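Local coordinates for glucose 1-dehydrogenase (PDB 2B5W), which catalyses the zinc-dependent oxidation of D-glucose and related aldose sugars, using NADP+ in preference to NAD+ as electron acceptor, at residues Q103-P108 with T155-E160; G206-P211 with D343-I348; S259-A264 with H288-L293. The protein carries 1 engineered substitution. All blocks are in the same frame, centred on the assembly; numbering follows the deposited sequence.

Interaction 1 of 3, residues Q103-P108 with T155-E160; sequences QPDMAP and TEKALE
K157 reaches from helix 149-164 to the carboxylate of D105, which sits in the short 3-10 turn 104-106. The two form a buried salt bridge. K157 NZ donates to D105 OD2 at 2.8 Å and meets the anti lone pair of that oxygen, the one turned away from OD1. The lysine spans the gap because its chain is almost fully extended, with CG anti to the backbone N (chi1 175°). D105 turns its carboxylate to meet it, with CG lying between the backbone N and the carbonyl carbon (chi1 61°).

The ammonium has a second acceptor outside the two segments, the backbone carbonyl of V302. The carbonyl oxygen of D105 is also near, 3.0 Å from K157 NZ, but the angle is too poor for a hydrogen bond. M106 bends back on itself and brings its sulfur beside the same ammonium, with SD 3.4 Å from K157 NZ. The turn is held by its own backbone: M106 N donates to Q103 O at 3.0 Å, and A107 N to P104 O. The M106 carbonyl takes a hydrogen bond from N266 of the second subunit.

The contact joins the loop after helix 97-100, in the GroES-like part, to a helix of the nucleotide-binding part. D105 also touches N303, a substrate-binding residue, and V302 and N303 both belong to the NADP+ site. K157 is about 7 Å from the cofactor (nearest side-chain atoms), so the bridge lies close to this site. The D105 carboxylate and V302 carbonyl would be expected to favour the charged form of the buried ammonium.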
loop_
_atom_site.group_PDB
_atom_site.type_symbol
_atom_site.label_atom_id
_atom_site.label_comp_id
_atom_site.label_asym_id
_atom_site.label_seq_id
_atom_site.Cartn_x
_atom_site.Cartn_y
_atom_site.Cartn_z
ATOM N N GLN A 103 12.096 -11.010 12.265
ATOM C CA GLN A 103 10.961 -10.141 11.904
ATOM C C GLN A 103 9.669 -10.618 12.559
ATOM O O GLN A 103 8.640 -10.825 11.922
ATOM C CB GLN A 103 10.831 -9.946 10.375
ATOM C CG GLN A 103 10.695 -11.248 9.561
ATOM C CD GLN A 103 10.572 -11.017 8.052
ATOM O OE1 GLN A 103 9.951 -11.812 7.344
ATOM N NE2 GLN A 103 11.163 -9.931 7.569
ATOM N N PRO A 104 9.689 -10.774 13.888
ATOM C CA PRO A 104 8.471 -11.253 14.550
ATOM C C PRO A 104 7.319 -10.260 14.511
ATOM O O PRO A 104 6.182 -10.621 14.722
ATOM C CB PRO A 104 8.936 -11.508 15.984
ATOM C CG PRO A 104 10.034 -10.633 16.199
ATOM C CD PRO A 104 10.781 -10.556 14.852
ATOM N N ASP A 105 7.624 -9.004 14.212
ATOM C CA ASP A 105 6.626 -7.985 14.064
ATOM C C ASP A 105 5.755 -8.232 12.820
ATOM O O ASP A 105 4.715 -7.619 12.665
ATOM C CB ASP A 105 7.318 -6.623 13.969
ATOM C CG ASP A 105 8.226 -6.547 12.795
ATOM O OD1 ASP A 105 9.293 -7.184 12.839
ATOM O OD2 ASP A 105 7.937 -5.877 11.791
ATOM N N MET A 106 6.183 -9.153 11.943
ATOM C CA MET A 106 5.403 -9.539 10.769
ATOM C C MET A 106 4.651 -10.873 10.994
ATOM O O MET A 106 3.973 -11.366 10.108
ATOM C CB MET A 106 6.292 -9.675 9.517
ATOM C CG MET A 106 7.187 -8.439 9.248
ATOM S SD MET A 106 6.225 -6.913 8.914
ATOM C CE MET A 106 5.317 -7.360 7.416
ATOM N N ALA A 107 4.819 -11.487 12.142
ATOM C CA ALA A 107 4.114 -12.768 12.391
ATOM C C ALA A 107 2.609 -12.521 12.393
ATOM O O ALA A 107 2.137 -11.535 12.927
ATOM C CB ALA A 107 4.557 -13.378 13.725
ATOM N N PRO A 108 1.824 -13.459 11.858
ATOM C CA PRO A 108 0.369 -13.359 11.915
ATOM C C PRO A 108 -0.226 -13.876 13.217
ATOM O O PRO A 108 0.489 -14.480 14.017
ATOM C CB PRO A 108 -0.051 -14.275 10.774
ATOM C CG PRO A 108 0.900 -15.276 10.783
ATOM C CD PRO A 108 2.250 -14.658 11.125
ATOM N N THR A 155 5.603 3.899 15.385
ATOM C CA THR A 155 5.603 4.827 14.276
ATOM C C THR A 155 6.794 4.639 13.364
ATOM O O THR A 155 6.649 4.744 12.153
ATOM C CB THR A 155 5.512 6.260 14.814
ATOM O OG1 THR A 155 4.205 6.358 15.415
ATOM C CG2 THR A 155 5.579 7.283 13.684
ATOM N N GLU A 156 7.951 4.358 13.919
ATOM C CA GLU A 156 9.118 4.150 13.066
ATOM C C GLU A 156 8.837 2.994 12.091
ATOM O O GLU A 156 9.207 3.079 10.923
ATOM C CB GLU A 156 10.361 3.850 13.877
ATOM C CG GLU A 156 10.855 4.949 14.793
ATOM C CD GLU A 156 11.564 6.112 14.121
ATOM O OE1 GLU A 156 11.713 6.142 12.871
ATOM O OE2 GLU A 156 11.973 6.996 14.872
ATOM N N LYS A 157 8.231 1.908 12.560
ATOM C CA LYS A 157 7.934 0.811 11.651
ATOM C C LYS A 157 6.903 1.223 10.601
ATOM O O LYS A 157 7.059 0.948 9.415
ATOM C CB LYS A 157 7.422 -0.435 12.388
ATOM C CG LYS A 157 6.988 -1.535 11.403
ATOM C CD LYS A 157 6.415 -2.787 12.035
ATOM C CE LYS A 157 5.694 -3.625 10.974
ATOM N NZ LYS A 157 5.285 -4.923 11.510
ATOM N N ALA A 158 5.818 1.875 11.032
ATOM C CA ALA A 158 4.773 2.216 10.116
ATOM C C ALA A 158 5.290 3.140 9.028
ATOM O O ALA A 158 4.931 2.980 7.872
ATOM C CB ALA A 158 3.563 2.830 10.852
ATOM N N LEU A 159 6.106 4.125 9.398
ATOM C CA LEU A 159 6.683 5.040 8.413
ATOM C C LEU A 159 7.617 4.250 7.491
ATOM O O LEU A 159 7.640 4.472 6.286
ATOM C CB LEU A 159 7.433 6.198 9.081
ATOM C CG LEU A 159 6.581 7.088 9.992
ATOM C CD1 LEU A 159 7.383 8.215 10.582
ATOM C CD2 LEU A 159 5.378 7.641 9.278
ATOM N N GLU A 160 8.409 3.330 8.046
ATOM C CA GLU A 160 9.301 2.533 7.183
ATOM C C GLU A 160 8.506 1.839 6.058
ATOM O O GLU A 160 8.895 1.890 4.877
ATOM C CB GLU A 160 10.053 1.493 7.999
ATOM C CG GLU A 160 11.161 0.804 7.203
ATOM C CD GLU A 160 11.860 -0.325 7.942
ATOM O OE1 GLU A 160 11.217 -1.050 8.729
ATOM O OE2 GLU A 160 13.040 -0.556 7.608
#

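Interaction 2 of 3, residues G206-P211 with D343-I348; sequences GRRDRP and DDDTTI. With K (potassium ion), chain D; NAP (NADP nicotinamide-adenine-dinucleotide phosphate), chain I.
R208 and D345 meet beside the 2'-phosphate of NADP, at the adenosine end of the Rossmann-fold cofactor site. R208 follows strand 201-206, and D345 lies in a type I beta turn from D344 to T347.

The contact across the segments is a salt bridge made face to face, with R208 NH2 and D345 OD1 3.6 Å apart. The carboxylate lies over one face of the guanidinium, their planes 7° apart. No N-H points at that oxygen, so only the charges pair. R208 NH1 has a salt bridge with D212.

Hydrogen bonds hold the phosphate. R208 turns its edge to it: NE donates to O2X at 2.9 Å and NH2 to O1X, both nearly straight. R207 gives NE and NH2 to O3X, while its guanidinium face lies over N7A of the adenine. Two arginines thus grip all three terminal oxygens, which fits the preference for NADP+.

The potassium ion is bound by carbonyl oxygens at the two ends of the turn, D344 O at 2.8 Å and T347 O at 2.7 Å. Inside the turn, D344 OD1 accepts from T346 OG1 at 2.8 Å and from T347 OG1 at 3.3 Å, on opposite faces of the carboxylate plane.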
loop_
_atom_site.group_PDB
_atom_site.type_symbol
_atom_site.label_atom_id
_atom_site.label_comp_id
_atom_site.label_asym_id
_atom_site.label_seq_id
_atom_site.Cartn_x
_atom_site.Cartn_y
_atom_site.Cartn_z
ATOM N N GLY A 206 -8.972 15.601 15.505
ATOM C CA GLY A 206 -9.540 15.257 16.795
ATOM C C GLY A 206 -11.022 15.648 16.802
ATOM O O GLY A 206 -11.534 16.055 15.768
ATOM N N ARG A 207 -11.638 15.595 17.968
ATOM C CA ARG A 207 -13.053 15.936 18.113
ATOM C C ARG A 207 -13.310 16.542 19.500
ATOM O O ARG A 207 -14.288 16.211 20.165
ATOM C CB ARG A 207 -13.939 14.730 17.809
ATOM C CG ARG A 207 -13.729 13.524 18.617
ATOM C CD ARG A 207 -14.588 12.346 18.176
ATOM N NE ARG A 207 -14.308 11.187 18.982
ATOM C CZ ARG A 207 -14.847 9.988 18.785
ATOM N NH1 ARG A 207 -15.688 9.799 17.772
ATOM N NH2 ARG A 207 -14.526 8.977 19.587
ATOM N N ARG A 208 -12.394 17.410 19.896
ATOM C CA ARG A 208 -12.420 18.099 21.192
ATOM C C ARG A 208 -12.859 19.535 21.083
ATOM O O ARG A 208 -12.567 20.245 20.099
ATOM C CB ARG A 208 -11.033 18.110 21.825
ATOM C CG ARG A 208 -10.451 16.739 22.078
ATOM C CD ARG A 208 -11.186 15.936 23.091
ATOM N NE ARG A 208 -10.673 14.569 23.226
ATOM C CZ ARG A 208 -9.571 14.249 23.883
ATOM N NH1 ARG A 208 -8.856 15.164 24.509
ATOM N NH2 ARG A 208 -9.187 12.966 23.947
ATOM N N ASP A 209 -13.533 19.963 22.159
ATOM C CA ASP A 209 -13.776 21.389 22.393
ATOM C C ASP A 209 -12.629 21.989 23.184
ATOM O O ASP A 209 -12.107 21.357 24.107
ATOM C CB ASP A 209 -15.088 21.611 23.186
ATOM C CG ASP A 209 -16.289 20.933 22.552
ATOM O OD1 ASP A 209 -16.520 21.137 21.346
ATOM O OD2 ASP A 209 -17.056 20.188 23.183
ATOM N N ARG A 210 -12.338 23.251 22.892
ATOM C CA ARG A 210 -11.429 24.065 23.688
ATOM C C ARG A 210 -12.069 24.410 25.052
ATOM O O ARG A 210 -13.302 24.501 25.146
ATOM C CB ARG A 210 -11.064 25.328 22.935
ATOM C CG ARG A 210 -10.374 25.129 21.582
ATOM C CD ARG A 210 -10.279 26.390 20.780
ATOM N NE ARG A 210 -9.775 26.100 19.445
ATOM C CZ ARG A 210 -8.518 26.060 19.106
ATOM N NH1 ARG A 210 -7.562 26.327 19.977
ATOM N NH2 ARG A 210 -8.208 25.696 17.867
ATOM N N PRO A 211 -11.273 24.537 26.119
ATOM C CA PRO A 211 -9.822 24.336 26.119
ATOM C C PRO A 211 -9.506 22.838 26.290
ATOM O O PRO A 211 -10.173 22.107 27.024
ATOM C CB PRO A 211 -9.375 25.103 27.383
ATOM C CG PRO A 211 -10.505 24.874 28.325
ATOM C CD PRO A 211 -11.755 24.875 27.465
ATOM N N ASP A 343 -8.645 7.985 32.360
ATOM C CA ASP A 343 -9.001 7.953 30.955
ATOM C C ASP A 343 -9.862 9.154 30.552
ATOM O O ASP A 343 -10.844 9.010 29.822
ATOM C CB ASP A 343 -9.632 6.587 30.599
ATOM C CG ASP A 343 -11.143 6.558 30.736
ATOM O OD1 ASP A 343 -11.672 6.977 31.791
ATOM O OD2 ASP A 343 -11.878 6.113 29.828
ATOM N N ASP A 344 -9.466 10.339 30.999
ATOM C CA ASP A 344 -10.199 11.528 30.599
ATOM C C ASP A 344 -9.391 12.384 29.634
ATOM O O ASP A 344 -8.244 12.048 29.293
ATOM C CB ASP A 344 -10.744 12.273 31.802
ATOM C CG ASP A 344 -9.693 12.801 32.694
ATOM O OD1 ASP A 344 -8.702 13.372 32.187
ATOM O OD2 ASP A 344 -9.815 12.731 33.932
ATOM N N ASP A 345 -10.004 13.454 29.147
ATOM C CA ASP A 345 -9.402 14.278 28.103
ATOM C C ASP A 345 -8.103 14.962 28.526
ATOM O O ASP A 345 -7.264 15.253 27.670
ATOM C CB ASP A 345 -10.376 15.344 27.598
ATOM C CG ASP A 345 -11.538 14.775 26.843
ATOM O OD1 ASP A 345 -11.557 13.549 26.549
ATOM O OD2 ASP A 345 -12.504 15.508 26.517
ATOM N N THR A 346 -7.940 15.282 29.818
ATOM C CA THR A 346 -6.692 15.893 30.269
ATOM C C THR A 346 -5.540 14.922 30.508
ATOM O O THR A 346 -4.436 15.368 30.893
ATOM C CB THR A 346 -6.892 16.692 31.551
ATOM O OG1 THR A 346 -7.414 15.839 32.570
ATOM C CG2 THR A 346 -7.895 17.783 31.350
ATOM N N THR A 347 -5.805 13.621 30.333
ATOM C CA THR A 347 -4.783 12.583 30.479
ATOM C C THR A 347 -4.312 12.269 29.095
ATOM O O THR A 347 -5.100 11.908 28.255
ATOM C CB THR A 347 -5.370 11.354 31.144
ATOM O OG1 THR A 347 -5.897 11.723 32.437
ATOM C CG2 THR A 347 -4.293 10.362 31.466
ATOM N N ILE A 348 -3.033 12.488 28.816
ATOM C CA ILE A 348 -2.530 12.195 27.477
ATOM C C ILE A 348 -1.660 10.942 27.553
ATOM O O ILE A 348 -2.079 9.889 27.113
ATOM C CB ILE A 348 -1.797 13.380 26.883
ATOM C CG1 ILE A 348 -2.756 14.571 26.783
ATOM C CG2 ILE A 348 -1.230 13.000 25.498
ATOM C CD1 ILE A 348 -2.102 15.834 26.339
HETATM K K K D . -7.180 10.752 27.007
HETATM P PA NAP I . -6.376 6.527 22.009
HETATM O O1A NAP I . -7.640 5.873 22.305
HETATM O O2A NAP I . -5.714 7.159 23.242
HETATM O O5B NAP I . -6.559 7.671 20.939
HETATM C C5B NAP I . -7.462 7.621 19.868
HETATM C C4B NAP I . -7.837 9.076 19.690
HETATM O O4B NAP I . -8.560 9.186 18.485
HETATM C C3B NAP I . -8.715 9.631 20.828
HETATM O O3B NAP I . -8.139 10.757 21.470
HETATM C C2B NAP I . -10.030 9.982 20.129
HETATM O O2B NAP I . -10.621 11.202 20.547
HETATM C C1B NAP I . -9.617 10.100 18.681
HETATM N N9A NAP I . -10.709 9.761 17.790
HETATM C C8A NAP I . -11.391 8.568 17.736
HETATM N N7A NAP I . -12.334 8.663 16.779
HETATM C C5A NAP I . -12.287 9.931 16.251
HETATM C C6A NAP I . -13.007 10.604 15.259
HETATM N N6A NAP I . -14.054 10.047 14.615
HETATM N N1A NAP I . -12.684 11.906 14.954
HETATM C C2A NAP I . -11.644 12.550 15.591
HETATM N N3A NAP I . -10.925 11.900 16.579
HETATM C C4A NAP I . -11.232 10.616 16.885
HETATM O O3 NAP I . -5.291 5.470 21.515
HETATM P PN NAP I . -3.707 5.618 21.210
HETATM O O1N NAP I . -3.363 6.956 20.652
HETATM O O2N NAP I . -2.864 5.034 22.302
HETATM O O5D NAP I . -3.909 4.585 20.008
HETATM C C5D NAP I . -4.462 5.008 18.777
HETATM C C4D NAP I . -4.890 3.807 17.936
HETATM O O4D NAP I . -3.714 3.073 17.586
HETATM C C3D NAP I . -5.813 2.830 18.670
HETATM O O3D NAP I . -6.833 2.359 17.812
HETATM C C2D NAP I . -4.862 1.713 19.085
HETATM O O2D NAP I . -5.468 0.471 19.330
HETATM C C1D NAP I . -3.901 1.692 17.897
HETATM N N1N NAP I . -2.549 1.188 18.162
HETATM C C2N NAP I . -2.068 0.324 17.226
HETATM C C3N NAP I . -0.785 -0.133 17.329
HETATM C C7N NAP I . -0.284 -0.930 16.161
HETATM O O7N NAP I . 0.945 -1.525 16.429
HETATM N N7N NAP I . -1.018 -1.008 15.017
HETATM C C4N NAP I . 0.047 0.226 18.397
HETATM C C5N NAP I . -0.454 1.117 19.338
HETATM C C6N NAP I . -1.755 1.620 19.199
HETATM P P2B NAP I . -11.721 11.261 21.782
HETATM O O1X NAP I . -11.121 10.929 23.049
HETATM O O2X NAP I . -12.229 12.715 21.699
HETATM O O3X NAP I . -12.865 10.290 21.471
#

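Interaction 3 of 3, residues S259-A264 with H288-L293; sequences SVQALA and HREMVL
V260 packs against E290 and M291 where two helices of the Rossmann-fold domain meet, 253-262 and 284-293. The valine meets both side chains with its methyl groups. CG2 touches the M291 sulfur, with V260 CG2 and M291 SD 3.5 Å apart, and these two side chains cross at about a right angle. V260 CG1 lies 3.8 Å from E290 CG, against the aliphatic part of the glutamate, and also borders M291 CG. The valine and glutamate side chains run alongside each other, pointing opposite ways.

No hydrogen bond links the segments. E290 turns sharply at chi2 (57°), so its CH2 groups face the valine while the carboxylate goes elsewhere. E290 OE2 forms a salt bridge with K296 and accepts a hydrogen bond from H294. Q261 points its CB away from the other helix, but its side chain folds back and its end borders E290 CB.

K296 gathers the next shell. Besides E290, its ammonium binds the carbonyls of V260 and L263, so it ties the end of helix 253-262 to the residues following helix 284-293. V260 also rests on L298 of strand 297-300. Helix 284-293 also meets the second subunit: R289 forms a salt bridge with D277 of that chain, and M291 packs on its L298. The K296-bound carbonyl oxygen, V260 O, lies 3.7 Å from E290 CG.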
loop_
_atom_site.group_PDB
_atom_site.type_symbol
_atom_site.label_atom_id
_atom_site.label_comp_id
_atom_site.label_asym_id
_atom_site.label_seq_id
_atom_site.Cartn_x
_atom_site.Cartn_y
_atom_site.Cartn_z
ATOM N N SER A 259 -9.614 8.220 3.974
ATOM C CA SER A 259 -8.238 8.686 3.828
ATOM C C SER A 259 -7.870 8.740 2.362
ATOM O O SER A 259 -7.163 9.623 1.930
ATOM C CB SER A 259 -7.251 7.775 4.570
ATOM O OG SER A 259 -7.268 6.437 4.084
ATOM N N VAL A 260 -8.360 7.779 1.584
ATOM C CA VAL A 260 -8.055 7.743 0.159
ATOM C C VAL A 260 -8.502 9.023 -0.544
ATOM O O VAL A 260 -7.847 9.493 -1.452
ATOM C CB VAL A 260 -8.698 6.485 -0.470
ATOM C CG1 VAL A 260 -8.666 6.516 -2.005
ATOM C CG2 VAL A 260 -7.938 5.254 0.061
ATOM N N GLN A 261 -9.637 9.589 -0.105
ATOM C CA GLN A 261 -10.128 10.817 -0.702
ATOM C C GLN A 261 -9.348 12.050 -0.253
ATOM O O GLN A 261 -9.294 13.030 -0.984
ATOM C CB GLN A 261 -11.622 11.002 -0.403
ATOM C CG GLN A 261 -12.513 9.836 -0.850
ATOM C CD GLN A 261 -12.334 9.428 -2.315
ATOM O OE1 GLN A 261 -12.318 8.221 -2.617
ATOM N NE2 GLN A 261 -12.211 10.398 -3.212
ATOM N N ALA A 262 -8.738 11.992 0.937
ATOM C CA ALA A 262 -7.974 13.134 1.456
ATOM C C ALA A 262 -6.510 13.125 0.965
ATOM O O ALA A 262 -5.856 14.135 0.992
ATOM C CB ALA A 262 -8.002 13.157 2.948
ATOM N N LEU A 263 -6.025 11.985 0.460
ATOM C CA LEU A 263 -4.657 11.903 -0.025
ATOM C C LEU A 263 -4.453 12.712 -1.277
ATOM O O LEU A 263 -5.316 12.727 -2.174
ATOM C CB LEU A 263 -4.270 10.436 -0.323
ATOM C CG LEU A 263 -3.993 9.491 0.835
ATOM C CD1 LEU A 263 -3.799 8.090 0.314
ATOM C CD2 LEU A 263 -2.760 9.955 1.618
ATOM N N ALA A 264 -3.272 13.314 -1.368
ATOM C CA ALA A 264 -2.769 13.910 -2.605
ATOM C C ALA A 264 -2.453 12.763 -3.574
ATOM O O ALA A 264 -2.220 11.627 -3.128
ATOM C CB ALA A 264 -1.515 14.740 -2.368
ATOM N N HIS A 288 -11.975 2.697 -4.908
ATOM C CA HIS A 288 -11.192 1.882 -5.826
ATOM C C HIS A 288 -10.604 2.729 -6.931
ATOM O O HIS A 288 -9.407 2.695 -7.162
ATOM C CB HIS A 288 -12.133 0.808 -6.381
ATOM C CG HIS A 288 -11.493 -0.232 -7.248
ATOM N ND1 HIS A 288 -12.189 -1.352 -7.654
ATOM C CD2 HIS A 288 -10.255 -0.339 -7.792
ATOM C CE1 HIS A 288 -11.397 -2.120 -8.385
ATOM N NE2 HIS A 288 -10.214 -1.532 -8.479
ATOM N N ARG A 289 -11.415 3.542 -7.616
ATOM C CA ARG A 289 -10.935 4.322 -8.737
ATOM C C ARG A 289 -9.860 5.374 -8.335
ATOM O O ARG A 289 -8.900 5.592 -9.051
ATOM C CB ARG A 289 -12.114 5.023 -9.446
ATOM C CG ARG A 289 -11.724 5.792 -10.646
ATOM C CD ARG A 289 -12.887 6.433 -11.394
ATOM N NE ARG A 289 -13.457 7.548 -10.629
ATOM C CZ ARG A 289 -14.544 7.492 -9.868
ATOM N NH1 ARG A 289 -15.259 6.376 -9.750
ATOM N NH2 ARG A 289 -14.927 8.584 -9.220
ATOM N N GLU A 290 -10.072 6.030 -7.201
ATOM C CA GLU A 290 -9.137 7.033 -6.714
ATOM C C GLU A 290 -7.792 6.402 -6.375
ATOM O O GLU A 290 -6.754 6.984 -6.666
ATOM C CB GLU A 290 -9.727 7.713 -5.493
ATOM C CG GLU A 290 -8.908 8.895 -4.979
ATOM C CD GLU A 290 -8.660 9.987 -6.023
ATOM O OE1 GLU A 290 -9.447 10.162 -6.984
ATOM O OE2 GLU A 290 -7.666 10.707 -5.887
ATOM N N MET A 291 -7.810 5.198 -5.799
ATOM C CA MET A 291 -6.533 4.509 -5.528
ATOM C C MET A 291 -5.756 4.303 -6.797
ATOM O O MET A 291 -4.522 4.458 -6.879
ATOM C CB MET A 291 -6.748 3.148 -4.885
ATOM C CG MET A 291 -7.242 3.143 -3.496
ATOM S SD MET A 291 -5.961 3.476 -2.273
ATOM C CE MET A 291 -4.788 2.050 -2.404
ATOM N N VAL A 292 -6.448 3.881 -7.853
ATOM C CA VAL A 292 -5.790 3.511 -9.069
ATOM C C VAL A 292 -5.367 4.708 -9.900
ATOM O O VAL A 292 -4.192 4.851 -10.261
ATOM C CB VAL A 292 -6.741 2.602 -9.913
ATOM C CG1 VAL A 292 -6.181 2.340 -11.325
ATOM C CG2 VAL A 292 -6.995 1.299 -9.160
ATOM N N LEU A 293 -6.316 5.575 -10.228
ATOM C CA LEU A 293 -6.017 6.681 -11.107
ATOM C C LEU A 293 -4.960 7.665 -10.576
ATOM O O LEU A 293 -4.327 8.365 -11.362
ATOM C CB LEU A 293 -7.311 7.429 -11.482
ATOM C CG LEU A 293 -8.282 6.628 -12.385
ATOM C CD1 LEU A 293 -9.368 7.555 -12.906
ATOM C CD2 LEU A 293 -7.592 5.952 -13.523
#

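In the fold
From the N terminus, interaction 1 comes first. It closes a loop of 46 residues between 103-108 and 155-160, and ties the GroES-like part to the nucleotide-binding part. It ends before the others begin. Interaction 2 opens at 206-211, just after strand 201-206, and closes 131 residues later at 343-348, ahead of strand 349-353. Interaction 3, between 259-264 and 288-293, falls wholly within that span. It joins two helices beside the parallel sheet. No two contacts touch; their nearest atoms are about 11 to 13 Å apart. Interactions 1 and 3 both meet the second subunit, whereas interaction 2 lies at the cofactor phosphate, across the chain's centre from interaction 1.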